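Local coordinates for phosphoglycerate dehydrogenase (PDB 3EVT), which probably catalyses the NAD-dependent oxidation of 3-phosphoglycerate to 3-phosphooxypyruvate, the entry step of the phosphorylated route to serine, at residues L140-T145 against M161-V166; F194-L199 against I224-G229; Q220-N225 against M248-V253. All blocks are in the same frame, centred on the assembly; numbering follows the deposited sequence.

Interaction 1 of 3, residues L140-T145 against M161-V166; sequences LLIYGT and MHVIGV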
ATOM      1  N   LEU A 140       1.613  -5.742 -12.415  1.00 44.84           N
ATOM      2  CA  LEU A 140       1.856  -6.873 -11.551  1.00 43.80           C
ATOM      3  C   LEU A 140       1.141  -8.103 -12.162  1.00 44.03           C
ATOM      4  O   LEU A 140      -0.065  -8.111 -12.326  1.00 43.70           O
ATOM      5  CB  LEU A 140       1.283  -6.553 -10.174  1.00 42.71           C
ATOM      6  CG  LEU A 140       1.291  -7.667  -9.131  1.00 41.01           C
ATOM      7  CD1 LEU A 140       2.724  -8.134  -8.943  1.00 38.99           C
ATOM      8  CD2 LEU A 140       0.674  -7.239  -7.779  1.00 34.91           C
ATOM      9  N   LEU A 141       1.910  -9.141 -12.451  1.00 44.61           N
ATOM     10  CA  LEU A 141       1.378 -10.427 -12.856  1.00 43.70           C
ATOM     11  C   LEU A 141       1.453 -11.446 -11.696  1.00 43.62           C
ATOM     12  O   LEU A 141       2.544 -11.805 -11.216  1.00 43.72           O
ATOM     13  CB  LEU A 141       2.176 -10.916 -14.092  1.00 43.35           C
ATOM     14  CG  LEU A 141       1.773 -12.332 -14.591  1.00 41.33           C
ATOM     15  CD1 LEU A 141       0.275 -12.407 -14.998  1.00 38.08           C
ATOM     16  CD2 LEU A 141       2.683 -12.713 -15.754  1.00 37.56           C
ATOM     17  N   ILE A 142       0.303 -11.925 -11.231  1.00 43.66           N
ATOM     18  CA  ILE A 142       0.272 -12.936 -10.132  1.00 42.38           C
ATOM     19  C   ILE A 142      -0.288 -14.286 -10.617  1.00 43.36           C
ATOM     20  O   ILE A 142      -1.365 -14.345 -11.179  1.00 42.69           O
ATOM     21  CB  ILE A 142      -0.625 -12.478  -8.930  1.00 41.59           C
ATOM     22  CG1 ILE A 142      -0.334 -11.010  -8.529  1.00 40.70           C
ATOM     23  CG2 ILE A 142      -0.536 -13.474  -7.709  1.00 38.22           C
ATOM     24  CD1 ILE A 142      -1.465 -10.374  -7.591  1.00 36.88           C
ATOM     25  N   TYR A 143       0.477 -15.347 -10.381  1.00 44.33           N
ATOM     26  CA  TYR A 143       0.081 -16.721 -10.611  1.00 45.78           C
ATOM     27  C   TYR A 143      -0.558 -17.264  -9.349  1.00 46.27           C
ATOM     28  O   TYR A 143       0.120 -17.423  -8.307  1.00 46.47           O
ATOM     29  CB  TYR A 143       1.326 -17.583 -10.959  1.00 46.48           C
ATOM     30  CG  TYR A 143       1.907 -17.370 -12.358  1.00 45.86           C
ATOM     31  CD1 TYR A 143       1.757 -18.356 -13.353  1.00 44.64           C
ATOM     32  CD2 TYR A 143       2.636 -16.210 -12.676  1.00 44.76           C
ATOM     33  CE1 TYR A 143       2.301 -18.192 -14.611  1.00 39.53           C
ATOM     34  CE2 TYR A 143       3.178 -16.025 -13.937  1.00 43.57           C
ATOM     35  CZ  TYR A 143       2.999 -17.038 -14.908  1.00 45.41           C
ATOM     36  OH  TYR A 143       3.505 -16.880 -16.186  1.00 43.77           O
ATOM     37  N   GLY A 144      -1.857 -17.552  -9.436  1.00 46.41           N
ATOM     38  CA  GLY A 144      -2.611 -17.943  -8.262  1.00 47.19           C
ATOM     39  C   GLY A 144      -3.610 -16.866  -7.920  1.00 48.00           C
ATOM     40  O   GLY A 144      -3.233 -15.790  -7.408  1.00 49.40           O
ATOM     41  N   THR A 145      -4.882 -17.126  -8.177  1.00 47.19           N
ATOM     42  CA  THR A 145      -5.916 -16.128  -7.911  1.00 47.76           C
ATOM     43  C   THR A 145      -6.827 -16.594  -6.745  1.00 47.41           C
ATOM     44  O   THR A 145      -7.998 -16.180  -6.633  1.00 47.32           O
ATOM     45  CB  THR A 145      -6.718 -15.759  -9.200  1.00 48.95           C
ATOM     46  OG1 THR A 145      -7.430 -16.909  -9.686  1.00 50.29           O
ATOM     47  CG2 THR A 145      -5.780 -15.261 -10.303  1.00 46.75           C
ATOM     48  N   MET A 161      -1.392  -0.031  -9.059  1.00 42.54           N
ATOM     49  CA  MET A 161      -0.826  -1.052  -9.980  1.00 41.63           C
ATOM     50  C   MET A 161      -1.907  -1.636 -10.918  1.00 42.69           C
ATOM     51  O   MET A 161      -3.085  -1.688 -10.580  1.00 42.59           O
ATOM     52  CB  MET A 161      -0.102  -2.168  -9.231  1.00 41.47           C
ATOM     53  CG  MET A 161       1.060  -1.735  -8.249  1.00 35.27           C
ATOM     54  SD  MET A 161       2.048  -3.185  -7.734  1.00 26.85           S
ATOM     55  CE  MET A 161       3.237  -3.128  -9.052  1.00 34.51           C
ATOM     56  N   HIS A 162      -1.509  -1.998 -12.130  1.00 43.61           N
ATOM     57  CA  HIS A 162      -2.375  -2.824 -12.974  1.00 44.78           C
ATOM     58  C   HIS A 162      -2.130  -4.355 -12.715  1.00 44.08           C
ATOM     59  O   HIS A 162      -1.025  -4.886 -12.871  1.00 41.98           O
ATOM     60  CB  HIS A 162      -2.224  -2.482 -14.456  1.00 44.39           C
ATOM     61  CG  HIS A 162      -3.190  -3.217 -15.325  1.00 47.03           C
ATOM     62  ND1 HIS A 162      -4.528  -2.889 -15.394  1.00 52.77           N
ATOM     63  CD2 HIS A 162      -3.020  -4.268 -16.162  1.00 49.97           C
ATOM     64  CE1 HIS A 162      -5.143  -3.701 -16.236  1.00 50.52           C
ATOM     65  NE2 HIS A 162      -4.252  -4.561 -16.700  1.00 50.39           N
ATOM     66  N   VAL A 163      -3.185  -5.037 -12.325  1.00 44.35           N
ATOM     67  CA  VAL A 163      -3.037  -6.405 -11.817  1.00 44.76           C
ATOM     68  C   VAL A 163      -3.709  -7.485 -12.684  1.00 44.88           C
ATOM     69  O   VAL A 163      -4.921  -7.501 -12.910  1.00 42.72           O
ATOM     70  CB  VAL A 163      -3.515  -6.525 -10.359  1.00 43.65           C
ATOM     71  CG1 VAL A 163      -2.970  -7.783  -9.764  1.00 44.13           C
ATOM     72  CG2 VAL A 163      -3.055  -5.308  -9.542  1.00 43.82           C
ATOM     73  N   ILE A 164      -2.866  -8.395 -13.132  1.00 46.51           N
ATOM     74  CA  ILE A 164      -3.279  -9.540 -13.920  1.00 48.05           C
ATOM     75  C   ILE A 164      -2.950 -10.813 -13.178  1.00 48.01           C
ATOM     76  O   ILE A 164      -1.833 -10.948 -12.647  1.00 47.52           O
ATOM     77  CB  ILE A 164      -2.477  -9.584 -15.234  1.00 48.65           C
ATOM     78  CG1 ILE A 164      -2.585  -8.233 -15.941  1.00 48.28           C
ATOM     79  CG2 ILE A 164      -2.939 -10.778 -16.111  1.00 48.28           C
ATOM     80  CD1 ILE A 164      -2.093  -8.285 -17.359  1.00 51.60           C
ATOM     81  N   GLY A 165      -3.906 -11.738 -13.168  1.00 47.40           N
ATOM     82  CA  GLY A 165      -3.762 -13.023 -12.462  1.00 48.51           C
ATOM     83  C   GLY A 165      -3.822 -14.272 -13.348  1.00 48.78           C
ATOM     84  O   GLY A 165      -4.484 -14.287 -14.368  1.00 49.52           O
ATOM     85  N   VAL A 166      -3.117 -15.325 -12.981  1.00 48.77           N
ATOM     86  CA  VAL A 166      -3.114 -16.503 -13.823  1.00 49.28           C
ATOM     87  C   VAL A 166      -3.793 -17.618 -13.052  1.00 50.38           C
ATOM     88  O   VAL A 166      -3.367 -17.886 -11.914  1.00 50.80           O
ATOM     89  CB  VAL A 166      -1.660 -16.951 -14.198  1.00 48.85           C
ATOM     90  CG1 VAL A 166      -1.676 -18.135 -15.208  1.00 46.95           C
ATOM     91  CG2 VAL A 166      -0.835 -15.776 -14.719  1.00 48.71           C
TER
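Val166 lays one methyl squarely on the ring of Tyr143: CG2 sits 3.8 Å from the ring centroid and only 4° off its normal, a CH-pi contact over the middle of the face. The two side chains run side by side from neighbouring parallel strands. With CG beside its backbone N (chi1 -74°), the tyrosine offers that face to the valine. Roughly at right angles to the direction of the ring, the same methyl is met by Leu141, whose CD1 comes to 3.6 Å of Val166 CG2 and also rests on Ile164, CD1 to CG2 3.8 Å. This is the tight part of the contact. With an alanine in place of Tyr143, Val166 CG2 would probably lose its aromatic cover and Phe209 its edge-to-face partner.

Behind the side chains, the backbones are joined by five hydrogen bonds, from Leu140 N to His162 O at the start to Gly144 N to Val166 O at the end. Val166 N to Ile142 O, 2.7 Å, is the most bent of them at 143°. On the reverse face Ile142 CD1 meets Val163 CG1 at 3.7 Å, and Thr145 CG2 lies 3.7 Å from Gly165 CA, filling the place a side chain at Gly165 would need. The opening end is looser: Met161 reaches Leu140 only through CE, and the partly exposed His162 turns to Glu178 and a stack on His177.

The two strands, with helix 147-158 between them in the chain, form a beta-alpha-beta unit of a Rossmann-type domain, with Gly144 probably opening the dinucleotide-binding glycine motif. That helix covers the face of Leu140, Ile142 and Val163, helix 186-191 packs on Leu141 and Tyr143, and strand 194-197 flanks strand 139-143.

Interaction 2 of 3, residues F194-L199 against I224-G229; sequences FIVNAL and INIGRG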
ATOM      1  N   PHE A 194       6.407  -6.867 -12.579  1.00 41.70           N
ATOM      2  CA  PHE A 194       6.649  -7.764 -11.415  1.00 41.45           C
ATOM      3  C   PHE A 194       5.843  -9.034 -11.628  1.00 41.62           C
ATOM      4  O   PHE A 194       4.656  -9.001 -12.052  1.00 40.88           O
ATOM      5  CB  PHE A 194       6.175  -7.100 -10.090  1.00 41.10           C
ATOM      6  CG  PHE A 194       6.781  -5.737  -9.839  1.00 41.82           C
ATOM      7  CD1 PHE A 194       7.927  -5.596  -9.036  1.00 37.70           C
ATOM      8  CD2 PHE A 194       6.231  -4.615 -10.411  1.00 39.16           C
ATOM      9  CE1 PHE A 194       8.482  -4.382  -8.816  1.00 38.36           C
ATOM     10  CE2 PHE A 194       6.793  -3.376 -10.188  1.00 39.79           C
ATOM     11  CZ  PHE A 194       7.930  -3.257  -9.410  1.00 38.19           C
ATOM     12  N   ILE A 195       6.504 -10.144 -11.373  1.00 41.63           N
ATOM     13  CA  ILE A 195       5.880 -11.452 -11.458  1.00 41.97           C
ATOM     14  C   ILE A 195       5.927 -12.118 -10.084  1.00 41.69           C
ATOM     15  O   ILE A 195       6.973 -12.283  -9.501  1.00 40.15           O
ATOM     16  CB  ILE A 195       6.597 -12.354 -12.463  1.00 42.57           C
ATOM     17  CG1 ILE A 195       6.542 -11.716 -13.873  1.00 44.71           C
ATOM     18  CG2 ILE A 195       6.030 -13.777 -12.374  1.00 40.58           C
ATOM     19  CD1 ILE A 195       7.457 -12.362 -14.949  1.00 46.18           C
ATOM     20  N   VAL A 196       4.762 -12.475  -9.581  1.00 42.29           N
ATOM     21  CA  VAL A 196       4.644 -13.070  -8.291  1.00 42.76           C
ATOM     22  C   VAL A 196       4.129 -14.502  -8.434  1.00 44.04           C
ATOM     23  O   VAL A 196       3.080 -14.743  -9.015  1.00 43.72           O
ATOM     24  CB  VAL A 196       3.743 -12.188  -7.341  1.00 41.88           C
ATOM     25  CG1 VAL A 196       3.495 -12.901  -5.974  1.00 39.91           C
ATOM     26  CG2 VAL A 196       4.440 -10.747  -7.129  1.00 40.92           C
ATOM     27  N   ASN A 197       4.893 -15.454  -7.910  1.00 45.37           N
ATOM     28  CA  ASN A 197       4.379 -16.804  -7.776  1.00 45.78           C
ATOM     29  C   ASN A 197       3.717 -17.014  -6.428  1.00 45.85           C
ATOM     30  O   ASN A 197       4.377 -16.904  -5.435  1.00 45.67           O
ATOM     31  CB  ASN A 197       5.471 -17.858  -7.894  1.00 45.55           C
ATOM     32  CG  ASN A 197       4.890 -19.252  -7.731  1.00 47.50           C
ATOM     33  OD1 ASN A 197       3.844 -19.518  -8.304  1.00 48.29           O
ATOM     34  ND2 ASN A 197       5.475 -20.091  -6.879  1.00 46.37           N
ATOM     35  N   ALA A 198       2.422 -17.336  -6.415  1.00 47.19           N
ATOM     36  CA  ALA A 198       1.737 -17.723  -5.198  1.00 48.87           C
ATOM     37  C   ALA A 198       1.013 -19.069  -5.412  1.00 50.29           C
ATOM     38  O   ALA A 198      -0.004 -19.344  -4.791  1.00 52.85           O
ATOM     39  CB  ALA A 198       0.712 -16.613  -4.790  1.00 48.52           C
ATOM     40  N   LEU A 199       1.493 -19.910  -6.318  1.00 51.29           N
ATOM     41  CA  LEU A 199       0.818 -21.195  -6.586  1.00 50.75           C
ATOM     42  C   LEU A 199       1.146 -22.294  -5.587  1.00 51.59           C
ATOM     43  O   LEU A 199       2.218 -22.279  -4.936  1.00 51.22           O
ATOM     44  CB  LEU A 199       1.229 -21.721  -7.942  1.00 48.92           C
ATOM     45  CG  LEU A 199       0.813 -20.874  -9.112  1.00 49.99           C
ATOM     46  CD1 LEU A 199       1.674 -21.261 -10.339  1.00 51.18           C
ATOM     47  CD2 LEU A 199      -0.660 -21.036  -9.374  1.00 49.25           C
ATOM     48  N   ILE A 224       9.138 -12.631  -7.812  1.00 41.86           N
ATOM     49  CA  ILE A 224       8.957 -12.846  -6.385  1.00 41.92           C
ATOM     50  C   ILE A 224       8.318 -14.184  -6.135  1.00 42.14           C
ATOM     51  O   ILE A 224       7.267 -14.464  -6.688  1.00 43.20           O
ATOM     52  CB  ILE A 224       8.111 -11.725  -5.729  1.00 41.54           C
ATOM     53  CG1 ILE A 224       8.825 -10.359  -5.896  1.00 41.19           C
ATOM     54  CG2 ILE A 224       7.884 -12.068  -4.224  1.00 42.06           C
ATOM     55  CD1 ILE A 224       7.942  -9.250  -6.136  1.00 37.72           C
ATOM     56  N   ASN A 225       8.918 -15.004  -5.276  1.00 42.87           N
ATOM     57  CA  ASN A 225       8.359 -16.338  -5.009  1.00 43.22           C
ATOM     58  C   ASN A 225       7.875 -16.486  -3.584  1.00 43.19           C
ATOM     59  O   ASN A 225       8.658 -16.518  -2.641  1.00 43.68           O
ATOM     60  CB  ASN A 225       9.364 -17.484  -5.314  1.00 43.23           C
ATOM     61  CG  ASN A 225       8.676 -18.838  -5.347  1.00 44.03           C
ATOM     62  OD1 ASN A 225       7.446 -18.911  -5.231  1.00 42.00           O
ATOM     63  ND2 ASN A 225       9.444 -19.909  -5.521  1.00 45.81           N
ATOM     64  N   ILE A 226       6.571 -16.587  -3.420  1.00 44.96           N
ATOM     65  CA  ILE A 226       5.998 -16.835  -2.112  1.00 45.34           C
ATOM     66  C   ILE A 226       5.124 -18.079  -2.289  1.00 46.22           C
ATOM     67  O   ILE A 226       4.197 -18.299  -1.543  1.00 46.46           O
ATOM     68  CB  ILE A 226       5.146 -15.642  -1.622  1.00 45.62           C
ATOM     69  CG1 ILE A 226       4.230 -15.147  -2.745  1.00 47.37           C
ATOM     70  CG2 ILE A 226       6.026 -14.494  -1.101  1.00 43.00           C
ATOM     71  CD1 ILE A 226       2.955 -14.527  -2.263  1.00 50.38           C
ATOM     72  N   GLY A 227       5.403 -18.880  -3.314  1.00 47.48           N
ATOM     73  CA  GLY A 227       4.664 -20.131  -3.540  1.00 47.87           C
ATOM     74  C   GLY A 227       5.483 -21.178  -2.829  1.00 48.71           C
ATOM     75  O   GLY A 227       5.575 -21.133  -1.597  1.00 49.07           O
ATOM     76  N   ARG A 228       6.100 -22.086  -3.595  1.00 48.71           N
ATOM     77  CA  ARG A 228       6.996 -23.121  -3.061  1.00 49.56           C
ATOM     78  C   ARG A 228       8.316 -23.077  -3.776  1.00 49.40           C
ATOM     79  O   ARG A 228       8.403 -22.669  -4.931  1.00 49.64           O
ATOM     80  CB  ARG A 228       6.418 -24.517  -3.289  1.00 51.08           C
ATOM     81  CG  ARG A 228       4.939 -24.552  -3.284  1.00 53.97           C
ATOM     82  CD  ARG A 228       4.460 -25.272  -2.059  1.00 63.00           C
ATOM     83  NE  ARG A 228       4.780 -24.487  -0.889  1.00 68.81           N
ATOM     84  CZ  ARG A 228       5.475 -24.931   0.153  1.00 72.71           C
ATOM     85  NH1 ARG A 228       5.918 -26.188   0.188  1.00 74.38           N
ATOM     86  NH2 ARG A 228       5.713 -24.107   1.170  1.00 73.30           N
ATOM     87  N   GLY A 229       9.367 -23.495  -3.092  1.00 49.61           N
ATOM     88  CA  GLY A 229      10.702 -23.444  -3.659  1.00 49.19           C
ATOM     89  C   GLY A 229      10.841 -23.966  -5.078  1.00 49.57           C
ATOM     90  O   GLY A 229      11.267 -23.228  -5.969  1.00 49.76           O
TER
HETATM   91  O   HOH W   1       4.669 -22.899  -6.169  1.00 48.10           O
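Asn225 OD1 is gripped twice: by Asn197 ND2 across the contact at 2.8 Å, and by Gly227 N of its own chain turn, also at 2.8 Å. The two donors approach from opposite faces of the carboxamide, each tilted well out of its plane. Asn197 and Asn225 point the same way side by side, their amides turned 48° to each other. Asn225 OD1 lies close to the amide plane of Asn197, but Asn197 ND2 stands well out of the Asn225 carbonyl plane.

Both asparagines also shape the chain that follows. Asn197 OD1 accepts from Leu199 N at 3.1 Å and Asn225 OD1 from Gly227 N, giving an Asx turn at the end of each strand. Asn225 ND2 goes on to Arg228 O, and one water accepts from Asn197 ND2 and Arg228 N while donating to Leu199 O. Gly227 has to lack a side chain, because a CB would run into Asn197 ND2.

On the other face Ile226, with CG1 between its backbone N and carbonyl carbon (chi1 46°), sets CG1 4.0 Å from Val196 CG1 and CD1 4.0 Å from Ala198 CB. Earlier along the strands, parallel backbone bonds such as Asn197 N to Ile224 O, 2.8 Å, join the two segments.

The chemistry implies two loops fixed to each other by buried amides; in this family the Asn-x-Gly-Arg-Gly segment probably borders the active-site cleft.

Interaction 3 of 3, residues Q220-N225 against M248-V253; sequences QPMLIN and MAALDV
The carboxamide of Asn225 carries Val253 CG2 over one face, 3.5 Å from ND2 and 3.6 Å from CG, the two side chains crossing at about a right angle. A water sits beyond the nitrogen, 2.8 Å from Asn225 ND2, and donates onward to Val253 O. Leu251 CD2 touches the aliphatic Asn225 CB at 3.8 Å.

On the other face of the sheet, Met222, its CG anti to the backbone N (chi1 174°) and the chain extended beyond, slants across strand 248-251 to bring CE within 4.0 Å of Ala250 CB. Its CG rests on Met248 CB at 3.8 Å, whereas the rest of Met248 folds away. Helix 93-110 covers this face, and Tyr113 of the second subunit packs on Ala250.

Four backbone bonds tie the parallel strands, ending with Asp252 N to Asn225 O at 3.1 Å. This one helps to place Asp252, whose carboxylate turns to Thr274 OG1 and the amides of Ile277 and Ser278. Side-chain packing is thus apolar for most of the length, over a backbone hydrogen-bonded throughout, and turns polar at the C-terminal end, with Asn225 ND2 given to the water and to Arg228 O and its oxygen to Asn197 and Gly227.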
ATOM      1  N   GLN A 220      12.259  -6.605 -18.304  1.00 46.94           N
ATOM      2  CA  GLN A 220      13.207  -6.989 -17.256  1.00 46.93           C
ATOM      3  C   GLN A 220      12.561  -6.931 -15.848  1.00 46.52           C
ATOM      4  O   GLN A 220      12.998  -6.156 -14.952  1.00 46.05           O
ATOM      5  CB  GLN A 220      14.490  -6.189 -17.350  1.00 46.59           C
ATOM      6  CG  GLN A 220      14.986  -6.017 -18.798  1.00 52.38           C
ATOM      7  CD  GLN A 220      16.343  -5.269 -18.918  1.00 59.15           C
ATOM      8  OE1 GLN A 220      16.859  -4.692 -17.961  1.00 59.99           O
ATOM      9  NE2 GLN A 220      16.916  -5.306 -20.113  1.00 64.13           N
ATOM     10  N   PRO A 221      11.527  -7.768 -15.645  1.00 45.35           N
ATOM     11  CA  PRO A 221      10.725  -7.653 -14.407  1.00 45.57           C
ATOM     12  C   PRO A 221      11.429  -8.209 -13.158  1.00 44.66           C
ATOM     13  O   PRO A 221      12.482  -8.831 -13.238  1.00 44.46           O
ATOM     14  CB  PRO A 221       9.477  -8.480 -14.723  1.00 45.07           C
ATOM     15  CG  PRO A 221      10.076  -9.624 -15.560  1.00 45.95           C
ATOM     16  CD  PRO A 221      11.169  -8.953 -16.433  1.00 44.49           C
ATOM     17  N   MET A 222      10.846  -7.941 -11.994  1.00 44.48           N
ATOM     18  CA  MET A 222      11.338  -8.492 -10.746  1.00 42.96           C
ATOM     19  C   MET A 222      10.515  -9.790 -10.453  1.00 43.72           C
ATOM     20  O   MET A 222       9.283  -9.821 -10.631  1.00 43.98           O
ATOM     21  CB  MET A 222      11.189  -7.428  -9.636  1.00 41.97           C
ATOM     22  CG  MET A 222      11.529  -7.893  -8.196  1.00 37.90           C
ATOM     23  SD  MET A 222      11.347  -6.616  -6.920  1.00 30.53           S
ATOM     24  CE  MET A 222      11.966  -7.616  -5.567  1.00 34.29           C
ATOM     25  N   LEU A 223      11.191 -10.865 -10.041  1.00 42.86           N
ATOM     26  CA  LEU A 223      10.481 -12.110  -9.774  1.00 43.20           C
ATOM     27  C   LEU A 223      10.347 -12.299  -8.284  1.00 42.58           C
ATOM     28  O   LEU A 223      11.338 -12.136  -7.563  1.00 42.95           O
ATOM     29  CB  LEU A 223      11.193 -13.329 -10.385  1.00 43.61           C
ATOM     30  CG  LEU A 223      10.539 -14.675  -9.980  1.00 42.18           C
ATOM     31  CD1 LEU A 223       9.206 -14.894 -10.747  1.00 44.36           C
ATOM     32  CD2 LEU A 223      11.500 -15.798 -10.281  1.00 40.43           C
ATOM     33  N   ILE A 224       9.138 -12.631  -7.812  1.00 41.86           N
ATOM     34  CA  ILE A 224       8.957 -12.846  -6.385  1.00 41.92           C
ATOM     35  C   ILE A 224       8.318 -14.184  -6.135  1.00 42.14           C
ATOM     36  O   ILE A 224       7.267 -14.464  -6.688  1.00 43.20           O
ATOM     37  CB  ILE A 224       8.111 -11.725  -5.729  1.00 41.54           C
ATOM     38  CG1 ILE A 224       8.825 -10.359  -5.896  1.00 41.19           C
ATOM     39  CG2 ILE A 224       7.884 -12.068  -4.224  1.00 42.06           C
ATOM     40  CD1 ILE A 224       7.942  -9.250  -6.136  1.00 37.72           C
ATOM     41  N   ASN A 225       8.918 -15.004  -5.276  1.00 42.87           N
ATOM     42  CA  ASN A 225       8.359 -16.338  -5.009  1.00 43.22           C
ATOM     43  C   ASN A 225       7.875 -16.486  -3.584  1.00 43.19           C
ATOM     44  O   ASN A 225       8.658 -16.518  -2.641  1.00 43.68           O
ATOM     45  CB  ASN A 225       9.364 -17.484  -5.314  1.00 43.23           C
ATOM     46  CG  ASN A 225       8.676 -18.838  -5.347  1.00 44.03           C
ATOM     47  OD1 ASN A 225       7.446 -18.911  -5.231  1.00 42.00           O
ATOM     48  ND2 ASN A 225       9.444 -19.909  -5.521  1.00 45.81           N
ATOM     49  N   MET A 248      15.710  -8.410 -10.728  1.00 45.37           N
ATOM     50  CA  MET A 248      15.834  -8.643  -9.276  1.00 44.34           C
ATOM     51  C   MET A 248      14.942  -9.840  -8.946  1.00 43.02           C
ATOM     52  O   MET A 248      13.974 -10.115  -9.682  1.00 41.43           O
ATOM     53  CB  MET A 248      15.312  -7.430  -8.460  1.00 43.27           C
ATOM     54  CG  MET A 248      16.196  -6.206  -8.395  1.00 45.94           C
ATOM     55  SD  MET A 248      17.740  -6.248  -7.407  1.00 42.42           S
ATOM     56  CE  MET A 248      17.020  -7.039  -6.009  1.00 37.51           C
ATOM     57  N   ALA A 249      15.245 -10.523  -7.841  1.00 42.15           N
ATOM     58  CA  ALA A 249      14.333 -11.548  -7.308  1.00 42.70           C
ATOM     59  C   ALA A 249      14.192 -11.440  -5.789  1.00 42.59           C
ATOM     60  O   ALA A 249      15.090 -10.947  -5.106  1.00 44.10           O
ATOM     61  CB  ALA A 249      14.788 -12.896  -7.677  1.00 42.77           C
ATOM     62  N   ALA A 250      13.059 -11.873  -5.263  1.00 41.77           N
ATOM     63  CA  ALA A 250      12.914 -11.998  -3.812  1.00 42.25           C
ATOM     64  C   ALA A 250      12.333 -13.358  -3.584  1.00 41.79           C
ATOM     65  O   ALA A 250      11.241 -13.665  -4.050  1.00 41.87           O
ATOM     66  CB  ALA A 250      12.005 -10.906  -3.232  1.00 40.36           C
ATOM     67  N   LEU A 251      13.074 -14.207  -2.901  1.00 42.49           N
ATOM     68  CA  LEU A 251      12.533 -15.551  -2.688  1.00 43.26           C
ATOM     69  C   LEU A 251      12.310 -15.748  -1.205  1.00 42.91           C
ATOM     70  O   LEU A 251      13.245 -15.659  -0.432  1.00 42.69           O
ATOM     71  CB  LEU A 251      13.483 -16.616  -3.237  1.00 41.73           C
ATOM     72  CG  LEU A 251      14.115 -16.328  -4.584  1.00 43.60           C
ATOM     73  CD1 LEU A 251      15.284 -17.354  -4.801  1.00 43.71           C
ATOM     74  CD2 LEU A 251      13.011 -16.367  -5.725  1.00 42.31           C
ATOM     75  N   ASP A 252      11.073 -16.019  -0.823  1.00 43.36           N
ATOM     76  CA  ASP A 252      10.781 -16.328   0.567  1.00 43.89           C
ATOM     77  C   ASP A 252      10.741 -17.830   0.792  1.00 44.99           C
ATOM     78  O   ASP A 252      10.574 -18.271   1.927  1.00 43.57           O
ATOM     79  CB  ASP A 252       9.423 -15.752   0.997  1.00 43.62           C
ATOM     80  CG  ASP A 252       9.202 -15.859   2.501  1.00 43.33           C
ATOM     81  OD1 ASP A 252      10.089 -15.443   3.285  1.00 36.40           O
ATOM     82  OD2 ASP A 252       8.128 -16.328   2.908  1.00 43.95           O
ATOM     83  N   VAL A 253      10.843 -18.578  -0.313  1.00 46.14           N
ATOM     84  CA  VAL A 253      10.966 -20.032  -0.347  1.00 46.92           C
ATOM     85  C   VAL A 253      12.035 -20.394  -1.378  1.00 48.65           C
ATOM     86  O   VAL A 253      12.282 -19.652  -2.350  1.00 48.85           O
ATOM     87  CB  VAL A 253       9.662 -20.718  -0.732  1.00 46.80           C
ATOM     88  CG1 VAL A 253       8.599 -20.532   0.343  1.00 47.52           C
ATOM     89  CG2 VAL A 253       9.180 -20.213  -2.074  1.00 44.42           C
TER
HETATM   90  O   HOH W   2      12.232 -19.799  -5.094  1.00 46.12           O

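In the fold
The three contacts are strand pairings in one parallel sheet, running 162-167, 139-143, 194-197, 222-225, 248-251. Interactions 1 and 2 have centres about 11 Å apart; between them lies the pairing of 139-143 with 194-197, stitched by Leu141 N to Phe194 O and Leu141 O to Val196 N, both 2.8 Å. Interactions 2 and 3 share Ile224 and Asn225, with centres about 7 Å apart; Val253 CG2 there packs 3.4 Å from Gly229 N. Interactions 1 and 3, centres about 14 Å apart, do not touch. The loops after these strands leave from the same C-terminal end of the sheet, where a Rossmann-type domain typically binds its dinucleotide.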